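Local coordinates for protein single domain haemoglobin (Campylobacter jejuni, PDB 2WY4) that binds heme, holds cyanide at it in this crystal, and probably binds oxygen, with a possible role in nitric oxide oxidation, at residues A[68-73]-A[127-132]; A[7-12]-A[117-122]; A[22-27]-A[54-59]. One frame throughout, in Å; residues are numbered along the deposited sequence. Where two conformers were deposited one is given.

Contact 1: A[68-73]-A[127-132]; sequences ENLENM and AKFYID. With HEM (protoporphyrin IX containing Fe), chain B.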
loop_
_atom_site.group_PDB
_atom_site.type_symbol
_atom_site.label_atom_id
_atom_site.label_comp_id
_atom_site.label_asym_id
_atom_site.label_seq_id
_atom_site.Cartn_x
_atom_site.Cartn_y
_atom_site.Cartn_z
ATOM N N GLU A 68 4.651 -14.283 -1.190
ATOM C CA GLU A 68 5.748 -15.239 -1.414
ATOM C C GLU A 68 6.361 -15.099 -2.803
ATOM O O GLU A 68 7.475 -15.551 -3.042
ATOM C CB GLU A 68 5.237 -16.668 -1.257
ATOM C CG GLU A 68 4.869 -17.020 0.165
ATOM C CD GLU A 68 4.273 -18.411 0.273
ATOM O OE1 GLU A 68 3.043 -18.546 0.106
ATOM O OE2 GLU A 68 5.031 -19.382 0.493
ATOM N N ASN A 69 5.619 -14.514 -3.741
ATOM C CA ASN A 69 6.127 -14.334 -5.097
ATOM C C ASN A 69 5.423 -13.164 -5.762
ATOM O O ASN A 69 4.378 -13.350 -6.414
ATOM C CB ASN A 69 5.921 -15.619 -5.901
ATOM C CG ASN A 69 6.492 -15.543 -7.299
ATOM O OD1 ASN A 69 6.287 -16.466 -8.127
ATOM N ND2 ASN A 69 7.214 -14.462 -7.588
ATOM N N LEU A 70 5.992 -11.972 -5.592
ATOM C CA LEU A 70 5.355 -10.760 -6.089
ATOM C C LEU A 70 5.272 -10.710 -7.611
ATOM O O LEU A 70 4.498 -9.923 -8.148
ATOM C CB LEU A 70 6.024 -9.509 -5.513
ATOM C CG LEU A 70 5.927 -9.341 -3.994
ATOM C CD1 LEU A 70 6.707 -8.097 -3.568
ATOM C CD2 LEU A 70 4.486 -9.262 -3.515
ATOM N N GLU A 71 6.031 -11.557 -8.310
ATOM C CA GLU A 71 5.930 -11.621 -9.760
ATOM C C GLU A 71 4.526 -11.972 -10.192
ATOM O O GLU A 71 4.162 -11.672 -11.307
ATOM C CB GLU A 71 6.875 -12.674 -10.344
ATOM C CG GLU A 71 8.318 -12.260 -10.315
ATOM C CD GLU A 71 8.576 -11.043 -11.174
ATOM O OE1 GLU A 71 7.805 -10.802 -12.144
ATOM O OE2 GLU A 71 9.546 -10.311 -10.884
ATOM N N ASN A 72 3.772 -12.681 -9.339
ATOM C CA ASN A 72 2.397 -13.079 -9.672
ATOM C C ASN A 72 1.418 -11.966 -9.555
ATOM O O ASN A 72 0.219 -12.199 -9.685
ATOM C CB ASN A 72 1.923 -14.256 -8.842
ATOM C CG ASN A 72 2.570 -15.543 -9.271
ATOM O OD1 ASN A 72 3.076 -15.631 -10.398
ATOM N ND2 ASN A 72 2.590 -16.547 -8.372
ATOM N N MET A 73 1.899 -10.742 -9.311
ATOM C CA MET A 73 1.033 -9.578 -9.436
ATOM C C MET A 73 1.600 -8.582 -10.430
ATOM O O MET A 73 1.138 -7.449 -10.490
ATOM C CB MET A 73 0.709 -8.902 -8.116
ATOM C CG MET A 73 1.869 -8.231 -7.455
ATOM S SD MET A 73 1.336 -7.462 -5.906
ATOM C CE MET A 73 2.765 -6.557 -5.398
ATOM N N ALA A 127 6.993 -2.372 -1.762
ATOM C CA ALA A 127 7.453 -1.099 -2.250
ATOM C C ALA A 127 8.550 -1.272 -3.276
ATOM O O ALA A 127 8.546 -0.590 -4.283
ATOM C CB ALA A 127 7.916 -0.215 -1.118
ATOM N N LYS A 128 9.509 -2.149 -2.997
ATOM C CA LYS A 128 10.596 -2.371 -3.928
ATOM C C LYS A 128 10.076 -2.857 -5.279
ATOM O O LYS A 128 10.571 -2.452 -6.327
ATOM C CB LYS A 128 11.588 -3.382 -3.350
ATOM C CG LYS A 128 12.658 -3.809 -4.352
ATOM C CD LYS A 128 13.641 -4.764 -3.692
ATOM C CE LYS A 128 14.952 -4.857 -4.445
ATOM N NZ LYS A 128 14.784 -5.100 -5.874
ATOM N N PHE A 129 9.091 -3.756 -5.252
ATOM C CA PHE A 129 8.503 -4.248 -6.498
ATOM C C PHE A 129 7.890 -3.118 -7.336
ATOM O O PHE A 129 8.122 -3.055 -8.557
ATOM C CB PHE A 129 7.465 -5.316 -6.171
ATOM C CG PHE A 129 7.005 -6.114 -7.352
ATOM C CD1 PHE A 129 7.812 -7.053 -7.937
ATOM C CD2 PHE A 129 5.749 -5.901 -7.882
ATOM C CE1 PHE A 129 7.377 -7.801 -9.012
ATOM C CE2 PHE A 129 5.312 -6.616 -8.987
ATOM C CZ PHE A 129 6.124 -7.557 -9.551
ATOM N N TYR A 130 7.137 -2.227 -6.697
ATOM C CA TYR A 130 6.554 -1.086 -7.399
ATOM C C TYR A 130 7.641 -0.122 -7.885
ATOM O O TYR A 130 7.655 0.301 -9.058
ATOM C CB TYR A 130 5.605 -0.312 -6.491
ATOM C CG TYR A 130 4.187 -0.831 -6.425
ATOM C CD1 TYR A 130 3.888 -1.984 -5.744
ATOM C CD2 TYR A 130 3.145 -0.135 -7.047
ATOM C CE1 TYR A 130 2.600 -2.458 -5.670
ATOM C CE2 TYR A 130 1.867 -0.614 -6.996
ATOM C CZ TYR A 130 1.574 -1.767 -6.316
ATOM O OH TYR A 130 0.265 -2.195 -6.323
ATOM N N ILE A 131 8.578 0.209 -6.993
ATOM C CA ILE A 131 9.663 1.142 -7.331
ATOM C C ILE A 131 10.441 0.683 -8.556
ATOM O O ILE A 131 10.749 1.484 -9.447
ATOM C CB ILE A 131 10.623 1.304 -6.126
ATOM C CG1 ILE A 131 9.956 2.100 -4.992
ATOM C CG2 ILE A 131 11.906 2.030 -6.527
ATOM C CD1 ILE A 131 10.669 1.969 -3.636
ATOM N N ASP A 132 10.770 -0.598 -8.596
ATOM C CA ASP A 132 11.602 -1.105 -9.696
ATOM C C ASP A 132 10.887 -1.035 -11.037
ATOM O O ASP A 132 11.489 -0.689 -12.071
ATOM C CB ASP A 132 12.103 -2.537 -9.440
ATOM C CG ASP A 132 13.163 -2.623 -8.321
ATOM O OD1 ASP A 132 13.700 -1.581 -7.870
ATOM O OD2 ASP A 132 13.480 -3.708 -7.800
HETATM C CHA HEM B . -3.131 5.499 -7.207
HETATM C CHB HEM B . -1.627 1.492 -5.013
HETATM C CHC HEM B . 2.186 3.900 -3.314
HETATM C CHD HEM B . 0.304 8.051 -4.984
HETATM C C1A HEM B . -3.024 4.209 -6.845
HETATM C C2A HEM B . -3.902 3.137 -7.205
HETATM C C3A HEM B . -3.507 2.009 -6.587
HETATM C C4A HEM B . -2.344 2.378 -5.802
HETATM C CMA HEM B . -4.148 0.619 -6.708
HETATM C CAA HEM B . -5.103 3.283 -8.172
HETATM C CBA HEM B . -4.647 3.648 -9.587
HETATM C CGA HEM B . -4.452 2.533 -10.562
HETATM O O1A HEM B . -4.930 1.395 -10.313
HETATM O O2A HEM B . -3.846 2.819 -11.655
HETATM C C1B HEM B . -0.479 1.809 -4.336
HETATM C C2B HEM B . 0.307 0.896 -3.586
HETATM C C3B HEM B . 1.372 1.567 -3.117
HETATM C C4B HEM B . 1.282 2.914 -3.559
HETATM C CMB HEM B . -0.069 -0.554 -3.309
HETATM C CAB HEM B . 2.513 1.086 -2.209
HETATM C CBB HEM B . 3.118 -0.072 -2.401
HETATM C C1C HEM B . 2.069 5.229 -3.645
HETATM C C2C HEM B . 2.972 6.295 -3.387
HETATM C C3C HEM B . 2.423 7.406 -3.833
HETATM C C4C HEM B . 1.120 7.116 -4.373
HETATM C CMC HEM B . 4.367 6.123 -2.765
HETATM C CAC HEM B . 3.043 8.792 -3.767
HETATM C CBC HEM B . 2.404 9.759 -3.096
HETATM C C1D HEM B . -0.795 7.706 -5.744
HETATM C C2D HEM B . -1.596 8.671 -6.396
HETATM C C3D HEM B . -2.669 7.924 -7.105
HETATM C C4D HEM B . -2.394 6.556 -6.812
HETATM C CMD HEM B . -1.384 10.168 -6.388
HETATM C CAD HEM B . -3.819 8.471 -7.932
HETATM C CBD HEM B . -5.097 8.369 -7.104
HETATM C CGD HEM B . -6.249 9.152 -7.657
HETATM O O1D HEM B . -6.900 9.840 -6.862
HETATM O O2D HEM B . -6.498 9.034 -8.888
HETATM N NA HEM B . -2.068 3.737 -5.970
HETATM N NB HEM B . 0.140 3.032 -4.322
HETATM N NC HEM B . 0.939 5.754 -4.254
HETATM N ND HEM B . -1.288 6.445 -5.988
HETATM FE FE HEM B . -0.568 4.737 -5.152
#
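F129 pushes its ring from helix 113-139, the H helix of the globin fold, against L70, E71 and M73 of the EF corner, the turn between helices 51-65 and 74-86. Its CG stands anti to the backbone N (chi1 -167°), which directs the ring toward 70-73. CB comes first and meets L70 CD1 at 3.9 Å. L70 CB then sits over one face, 4.0 Å from the centre of the F129 ring and 16° off its normal, a CH-pi contact. On one flank, F129 CD2 touches M73 CE at 3.9 Å. On the other, F129 CE1 meets E71 OE2 in the ring plane at 3.8 Å. The E71 carboxylate is turned steeply to the ring, and its OE1 forms a salt bridge with R74. At the tip, F129 CZ lies 3.2 Å from L70 O. That oxygen also accepts a hydrogen bond from M73 N, which closes the 3-10 turn. M73 has an extended chain beyond CG, and its CE reaches past F129 to Y130 CE1 at 4.1 Å. Y130 belongs to the heme pocket. HEM CBB lies over one face of its ring, and Y130 OH ends 3.4 Å from HEM CMB.

Contact 2: A[7-12]-A[117-122]; sequences QIIKDC and KAWEVA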
loop_
_atom_site.group_PDB
_atom_site.type_symbol
_atom_site.label_atom_id
_atom_site.label_comp_id
_atom_site.label_asym_id
_atom_site.label_seq_id
_atom_site.Cartn_x
_atom_site.Cartn_y
_atom_site.Cartn_z
ATOM N N GLN A 7 2.827 -16.565 6.839
ATOM C CA GLN A 7 1.515 -16.952 7.311
ATOM C C GLN A 7 0.784 -15.794 7.975
ATOM O O GLN A 7 -0.424 -15.653 7.819
ATOM C CB GLN A 7 1.573 -18.173 8.218
ATOM C CG GLN A 7 0.187 -18.658 8.628
ATOM C CD GLN A 7 -0.537 -19.247 7.464
ATOM O OE1 GLN A 7 -0.065 -20.216 6.864
ATOM N NE2 GLN A 7 -1.678 -18.673 7.119
ATOM N N ILE A 8 1.492 -14.956 8.725
ATOM C CA ILE A 8 0.873 -13.794 9.331
ATOM C C ILE A 8 0.291 -12.904 8.239
ATOM O O ILE A 8 -0.843 -12.438 8.360
ATOM C CB ILE A 8 1.890 -13.012 10.159
ATOM C CG1 ILE A 8 2.078 -13.712 11.497
ATOM C CG2 ILE A 8 1.394 -11.596 10.439
ATOM C CD1 ILE A 8 3.270 -13.156 12.362
ATOM N N ILE A 9 1.054 -12.650 7.178
ATOM C CA ILE A 9 0.519 -11.832 6.097
ATOM C C ILE A 9 -0.717 -12.486 5.487
ATOM O O ILE A 9 -1.720 -11.809 5.278
ATOM C CB ILE A 9 1.615 -11.514 5.053
ATOM C CG1 ILE A 9 2.721 -10.650 5.670
ATOM C CG2 ILE A 9 1.012 -10.829 3.805
ATOM C CD1 ILE A 9 2.280 -9.397 6.322
ATOM N N LYS A 10 -0.686 -13.788 5.224
ATOM C CA LYS A 10 -1.884 -14.479 4.708
ATOM C C LYS A 10 -3.054 -14.363 5.677
ATOM O O LYS A 10 -4.205 -14.191 5.242
ATOM C CB LYS A 10 -1.597 -15.957 4.428
ATOM C CG LYS A 10 -0.536 -16.201 3.388
ATOM C CD LYS A 10 -0.830 -15.512 2.085
ATOM C CE LYS A 10 0.100 -16.012 0.986
ATOM N NZ LYS A 10 -0.079 -15.237 -0.259
ATOM N N ASP A 11 -2.801 -14.456 6.974
ATOM C CA ASP A 11 -3.837 -14.383 7.987
ATOM C C ASP A 11 -4.524 -13.034 7.943
ATOM O O ASP A 11 -5.654 -12.886 8.368
ATOM C CB ASP A 11 -3.246 -14.555 9.402
ATOM C CG ASP A 11 -2.767 -15.963 9.711
ATOM O OD1 ASP A 11 -3.090 -16.939 9.012
ATOM O OD2 ASP A 11 -2.058 -16.153 10.711
ATOM N N CYS A 12 -3.816 -12.039 7.446
ATOM C CA CYS A 12 -4.353 -10.690 7.367
ATOM C C CYS A 12 -5.226 -10.457 6.149
ATOM O O CYS A 12 -5.962 -9.466 6.117
ATOM C CB CYS A 12 -3.230 -9.654 7.434
ATOM S SG CYS A 12 -2.480 -9.561 9.088
ATOM N N LYS A 117 5.876 -6.311 12.737
ATOM C CA LYS A 117 7.153 -6.629 12.093
ATOM C C LYS A 117 6.934 -7.263 10.716
ATOM O O LYS A 117 7.592 -6.933 9.711
ATOM C CB LYS A 117 7.961 -7.570 13.007
ATOM C CG LYS A 117 9.412 -7.741 12.626
ATOM C CD LYS A 117 10.139 -6.397 12.578
ATOM C CE LYS A 117 11.558 -6.465 13.145
ATOM N NZ LYS A 117 11.524 -6.215 14.596
ATOM N N ALA A 118 5.951 -8.154 10.651
ATOM C CA ALA A 118 5.706 -8.842 9.415
ATOM C C ALA A 118 5.263 -7.826 8.349
ATOM O O ALA A 118 5.685 -7.924 7.208
ATOM C CB ALA A 118 4.685 -9.965 9.618
ATOM N N TRP A 119 4.446 -6.846 8.735
ATOM C CA TRP A 119 3.997 -5.828 7.763
ATOM C C TRP A 119 5.100 -4.854 7.400
ATOM O O TRP A 119 5.172 -4.368 6.277
ATOM C CB TRP A 119 2.776 -5.077 8.328
ATOM C CG TRP A 119 1.492 -5.815 7.962
ATOM C CD1 TRP A 119 0.730 -6.645 8.751
ATOM C CD2 TRP A 119 0.933 -5.907 6.652
ATOM N NE1 TRP A 119 -0.304 -7.189 8.015
ATOM C CE2 TRP A 119 -0.174 -6.771 6.718
ATOM C CE3 TRP A 119 1.268 -5.346 5.417
ATOM C CZ2 TRP A 119 -0.980 -7.027 5.618
ATOM C CZ3 TRP A 119 0.479 -5.613 4.331
ATOM C CH2 TRP A 119 -0.607 -6.464 4.432
ATOM N N GLU A 120 5.992 -4.581 8.350
ATOM C CA GLU A 120 7.122 -3.696 8.058
ATOM C C GLU A 120 7.984 -4.346 6.972
ATOM O O GLU A 120 8.386 -3.717 5.986
ATOM C CB GLU A 120 8.002 -3.467 9.288
ATOM C CG GLU A 120 7.315 -2.751 10.420
ATOM C CD GLU A 120 8.281 -2.415 11.542
ATOM O OE1 GLU A 120 9.412 -2.950 11.539
ATOM O OE2 GLU A 120 7.905 -1.611 12.410
ATOM N N VAL A 121 8.266 -5.632 7.159
ATOM C CA VAL A 121 9.050 -6.381 6.193
ATOM C C VAL A 121 8.337 -6.510 4.825
ATOM O O VAL A 121 8.941 -6.293 3.756
ATOM C CB VAL A 121 9.386 -7.768 6.774
ATOM C CG1 VAL A 121 10.066 -8.632 5.770
ATOM C CG2 VAL A 121 10.293 -7.631 8.010
ATOM N N ALA A 122 7.073 -6.891 4.861
ATOM C CA ALA A 122 6.312 -7.052 3.636
ATOM C C ALA A 122 6.246 -5.750 2.884
ATOM O O ALA A 122 6.392 -5.745 1.673
ATOM C CB ALA A 122 4.914 -7.540 3.920
#
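I9 and W119 carry this contact, with I9 CD1, the end methyl, over one face of the indole. I9 CD1 sits over the five-membered ring of W119, 3.6 Å from its centre and 11° off the ring normal. This is a CH-pi contact in which the methyl is almost exactly centred. C12 comes to the same indole from a different direction. Its sulfur lies at the ring edge, nearly in the plane, where the indole N-H points. W119 NE1 donates to C12 SG over 3.4 Å, and the N-H...S angle of 169° makes the bond nearly straight. It gives the buried indole nitrogen a polar partner. C12 CB adds an apolar touch, 3.9 Å from W119 CZ2. The indole is thus met over a face by I9 and along its edge by C12, which should limit its rotation.

Two alanine methyls complete the surface that I8 and I9 meet. A118 CB is 3.8 Å from I8 CG2 and 4.1 Å from I9 CD1. One turn later, A122 CB is 4.0 Å from I9 CD1. The isoleucine tip therefore packs between the two alanine methyls and the indole.

The helix axes pass 9.7 Å apart at 95°, so this is a nearly perpendicular crossing of the A and H helices of the globin fold. It is plain packing away from the heme. W119 also touches L102 and I105 of helix 94-109 and L16 further along helix 4-34. I67, in the loop after helix 51-65, touches I9 and A122.

Contact 3: A[22-27]-A[54-59]; sequences DLTNEF and KALAMA. With HEM (protoporphyrin IX containing Fe), chain B.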
loop_
_atom_site.group_PDB
_atom_site.type_symbol
_atom_site.label_atom_id
_atom_site.label_comp_id
_atom_site.label_asym_id
_atom_site.label_seq_id
_atom_site.Cartn_x
_atom_site.Cartn_y
_atom_site.Cartn_z
ATOM N N ASP A 22 -11.597 0.576 5.672
ATOM C CA ASP A 22 -11.448 1.335 6.892
ATOM C C ASP A 22 -9.952 1.611 7.179
ATOM O O ASP A 22 -9.565 2.708 7.595
ATOM C CB ASP A 22 -12.149 0.569 7.997
ATOM C CG ASP A 22 -13.567 0.276 7.628
ATOM O OD1 ASP A 22 -14.235 1.229 7.243
ATOM O OD2 ASP A 22 -14.022 -0.861 7.670
ATOM N N LEU A 23 -9.115 0.608 6.928
ATOM C CA LEU A 23 -7.672 0.783 7.084
ATOM C C LEU A 23 -7.176 1.876 6.134
ATOM O O LEU A 23 -6.393 2.726 6.519
ATOM C CB LEU A 23 -6.959 -0.512 6.757
ATOM C CG LEU A 23 -5.450 -0.489 6.839
ATOM C CD1 LEU A 23 -4.995 -0.122 8.237
ATOM C CD2 LEU A 23 -4.904 -1.845 6.464
ATOM N N THR A 24 -7.613 1.840 4.870
ATOM C CA THR A 24 -7.085 2.818 3.955
ATOM C C THR A 24 -7.685 4.198 4.177
ATOM O O THR A 24 -7.040 5.194 3.919
ATOM C CB THR A 24 -7.153 2.386 2.510
ATOM O OG1 THR A 24 -8.521 2.112 2.173
ATOM C CG2 THR A 24 -6.391 1.086 2.322
ATOM N N ASN A 25 -8.915 4.273 4.657
ATOM C CA ASN A 25 -9.436 5.571 5.055
ATOM C C ASN A 25 -8.513 6.181 6.107
ATOM O O ASN A 25 -8.185 7.347 6.030
ATOM C CB ASN A 25 -10.841 5.457 5.627
ATOM C CG ASN A 25 -11.883 5.399 4.593
ATOM O OD1 ASN A 25 -11.680 5.806 3.454
ATOM N ND2 ASN A 25 -13.035 4.899 4.998
ATOM N N GLU A 26 -8.088 5.379 7.080
ATOM C CA GLU A 26 -7.174 5.844 8.132
ATOM C C GLU A 26 -5.805 6.219 7.554
ATOM O O GLU A 26 -5.260 7.258 7.890
ATOM C CB GLU A 26 -7.083 4.802 9.254
ATOM C CG GLU A 26 -6.136 5.182 10.394
ATOM C CD GLU A 26 -6.697 6.213 11.333
ATOM O OE1 GLU A 26 -7.875 6.562 11.220
ATOM O OE2 GLU A 26 -5.941 6.649 12.235
ATOM N N PHE A 27 -5.297 5.415 6.633
ATOM C CA PHE A 27 -4.051 5.727 5.948
ATOM C C PHE A 27 -4.122 7.096 5.266
ATOM O O PHE A 27 -3.208 7.913 5.453
ATOM C CB PHE A 27 -3.742 4.650 4.910
ATOM C CG PHE A 27 -2.708 5.026 3.892
ATOM C CD1 PHE A 27 -1.359 4.912 4.163
ATOM C CD2 PHE A 27 -3.092 5.466 2.645
ATOM C CE1 PHE A 27 -0.473 5.221 3.226
ATOM C CE2 PHE A 27 -2.197 5.765 1.695
ATOM C CZ PHE A 27 -0.856 5.691 2.009
ATOM N N LYS A 54 -10.874 2.039 -1.642
ATOM C CA LYS A 54 -11.116 0.652 -1.992
ATOM C C LYS A 54 -10.008 0.130 -2.917
ATOM O O LYS A 54 -9.531 -1.009 -2.773
ATOM C CB LYS A 54 -12.494 0.538 -2.666
ATOM C CG LYS A 54 -13.668 0.650 -1.683
ATOM C CD LYS A 54 -15.008 0.544 -2.396
ATOM C CE LYS A 54 -16.179 1.150 -1.556
ATOM N NZ LYS A 54 -17.406 1.509 -2.355
ATOM N N ALA A 55 -9.572 0.970 -3.848
ATOM C CA ALA A 55 -8.554 0.554 -4.778
ATOM C C ALA A 55 -7.249 0.203 -4.045
ATOM O O ALA A 55 -6.574 -0.775 -4.365
ATOM C CB ALA A 55 -8.281 1.629 -5.804
ATOM N N LEU A 56 -6.849 1.047 -3.077
ATOM C CA LEU A 56 -5.634 0.788 -2.328
ATOM C C LEU A 56 -5.776 -0.470 -1.523
ATOM O O LEU A 56 -4.824 -1.269 -1.472
ATOM C CB LEU A 56 -5.302 1.978 -1.437
ATOM C CG LEU A 56 -4.015 1.803 -0.630
ATOM C CD1 LEU A 56 -2.801 1.518 -1.531
ATOM C CD2 LEU A 56 -3.824 3.038 0.253
ATOM N N ALA A 57 -6.912 -0.635 -0.872
ATOM C CA ALA A 57 -7.130 -1.832 -0.081
ATOM C C ALA A 57 -6.992 -3.081 -0.953
ATOM O O ALA A 57 -6.401 -4.068 -0.547
ATOM C CB ALA A 57 -8.463 -1.806 0.615
ATOM N N MET A 58 -7.557 -3.024 -2.147
ATOM C CA MET A 58 -7.484 -4.132 -3.058
ATOM C C MET A 58 -6.082 -4.415 -3.554
ATOM O O MET A 58 -5.712 -5.560 -3.746
ATOM C CB MET A 58 -8.466 -3.889 -4.216
ATOM C CG MET A 58 -9.976 -4.104 -3.842
ATOM S SD MET A 58 -10.308 -5.861 -3.643
ATOM C CE MET A 58 -10.697 -6.289 -5.368
ATOM N N ALA A 59 -5.300 -3.362 -3.723
ATOM C CA ALA A 59 -3.901 -3.550 -4.091
ATOM C C ALA A 59 -3.092 -4.167 -2.939
ATOM O O ALA A 59 -2.167 -4.955 -3.201
ATOM C CB ALA A 59 -3.312 -2.243 -4.472
HETATM C CHA HEM B . -3.131 5.499 -7.207
HETATM C CHB HEM B . -1.627 1.492 -5.013
HETATM C CHC HEM B . 2.186 3.900 -3.314
HETATM C CHD HEM B . 0.304 8.051 -4.984
HETATM C C1A HEM B . -3.024 4.209 -6.845
HETATM C C2A HEM B . -3.902 3.137 -7.205
HETATM C C3A HEM B . -3.507 2.009 -6.587
HETATM C C4A HEM B . -2.344 2.378 -5.802
HETATM C CMA HEM B . -4.148 0.619 -6.708
HETATM C CAA HEM B . -5.103 3.283 -8.172
HETATM C CBA HEM B . -4.647 3.648 -9.587
HETATM C CGA HEM B . -4.452 2.533 -10.562
HETATM O O1A HEM B . -4.930 1.395 -10.313
HETATM O O2A HEM B . -3.846 2.819 -11.655
HETATM C C1B HEM B . -0.479 1.809 -4.336
HETATM C C2B HEM B . 0.307 0.896 -3.586
HETATM C C3B HEM B . 1.372 1.567 -3.117
HETATM C C4B HEM B . 1.282 2.914 -3.559
HETATM C CMB HEM B . -0.069 -0.554 -3.309
HETATM C CAB HEM B . 2.513 1.086 -2.209
HETATM C CBB HEM B . 3.118 -0.072 -2.401
HETATM C C1C HEM B . 2.069 5.229 -3.645
HETATM C C2C HEM B . 2.972 6.295 -3.387
HETATM C C3C HEM B . 2.423 7.406 -3.833
HETATM C C4C HEM B . 1.120 7.116 -4.373
HETATM C CMC HEM B . 4.367 6.123 -2.765
HETATM C CAC HEM B . 3.043 8.792 -3.767
HETATM C CBC HEM B . 2.404 9.759 -3.096
HETATM C C1D HEM B . -0.795 7.706 -5.744
HETATM C C2D HEM B . -1.596 8.671 -6.396
HETATM C C3D HEM B . -2.669 7.924 -7.105
HETATM C C4D HEM B . -2.394 6.556 -6.812
HETATM C CMD HEM B . -1.384 10.168 -6.388
HETATM C CAD HEM B . -3.819 8.471 -7.932
HETATM C CBD HEM B . -5.097 8.369 -7.104
HETATM C CGD HEM B . -6.249 9.152 -7.657
HETATM O O1D HEM B . -6.900 9.840 -6.862
HETATM O O2D HEM B . -6.498 9.034 -8.888
HETATM N NA HEM B . -2.068 3.737 -5.970
HETATM N NB HEM B . 0.140 3.032 -4.322
HETATM N NC HEM B . 0.939 5.754 -4.254
HETATM N ND HEM B . -1.288 6.445 -5.988
HETATM FE FE HEM B . -0.568 4.737 -5.152
#
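The F27 ring and the heme are the flat groups here, and L56 reaches both with its two methyls. L56 CD2 comes obliquely to the F27 ring and is about equally close to CD2 and CE2, at 3.5 Å from F27 CD2. The two side chains cross at about a right angle, and the fit is tight. L56 CD1 turns the other way and lies over the heme face, 3.7 Å from HEM C1B. This is the distal face, where cyanide is bound, and L56 also touches the cyanide. The rim of the heme is met by A59, whose CB is 3.7 Å from the HEM methyl CMA.

T24 packs alongside L56, the two side chains sliding past each other in opposite directions. Its methyl faces the neighbouring helix, with T24 CG2 3.7 Å from A57 N and 3.8 Å from L56 CD2. A57 CB is 3.9 Å from the same T24 CG2. The hydroxyl stands between the backbone N and the carbonyl carbon (chi1 58°). From there T24 OG1 hydrogen-bonds to P53 O, just before 54-59, so the threonine joins the helices by its polar branch as well as its methyl.

The axes approach to 8.6 Å with 114° between their directions. This is the close crossing of the B and E helices of the globin fold, which places the distal wall over the heme. F27 also packs on V97 and C100 of helix 94-109. L23 leans on A104 and I105 of that helix, while Y28 of helix 4-34 touches L56.

Contacts 1 and 3 meet the heme on its two sides. L56 of contact 3 lies over the distal, cyanide-bound face, about 4 Å from the ligand at nearest atoms. Y130 of contact 1 is on the proximal side, its side chain about 4 Å from that of the axial ligand H84. The centres of contacts 1 and 3 are about 18 Å apart, yet Y130 OH meets A59 CB at 4.0 Å beside the heme. Contact 2 lies further out, with the side chain of W119 about 9 Å from the heme at nearest atoms. It shares helix 113-139 with contact 1 and helix 4-34 with contact 3. E68 OE1 touches K10 CE at 4.0 Å, joining contacts 1 and 2.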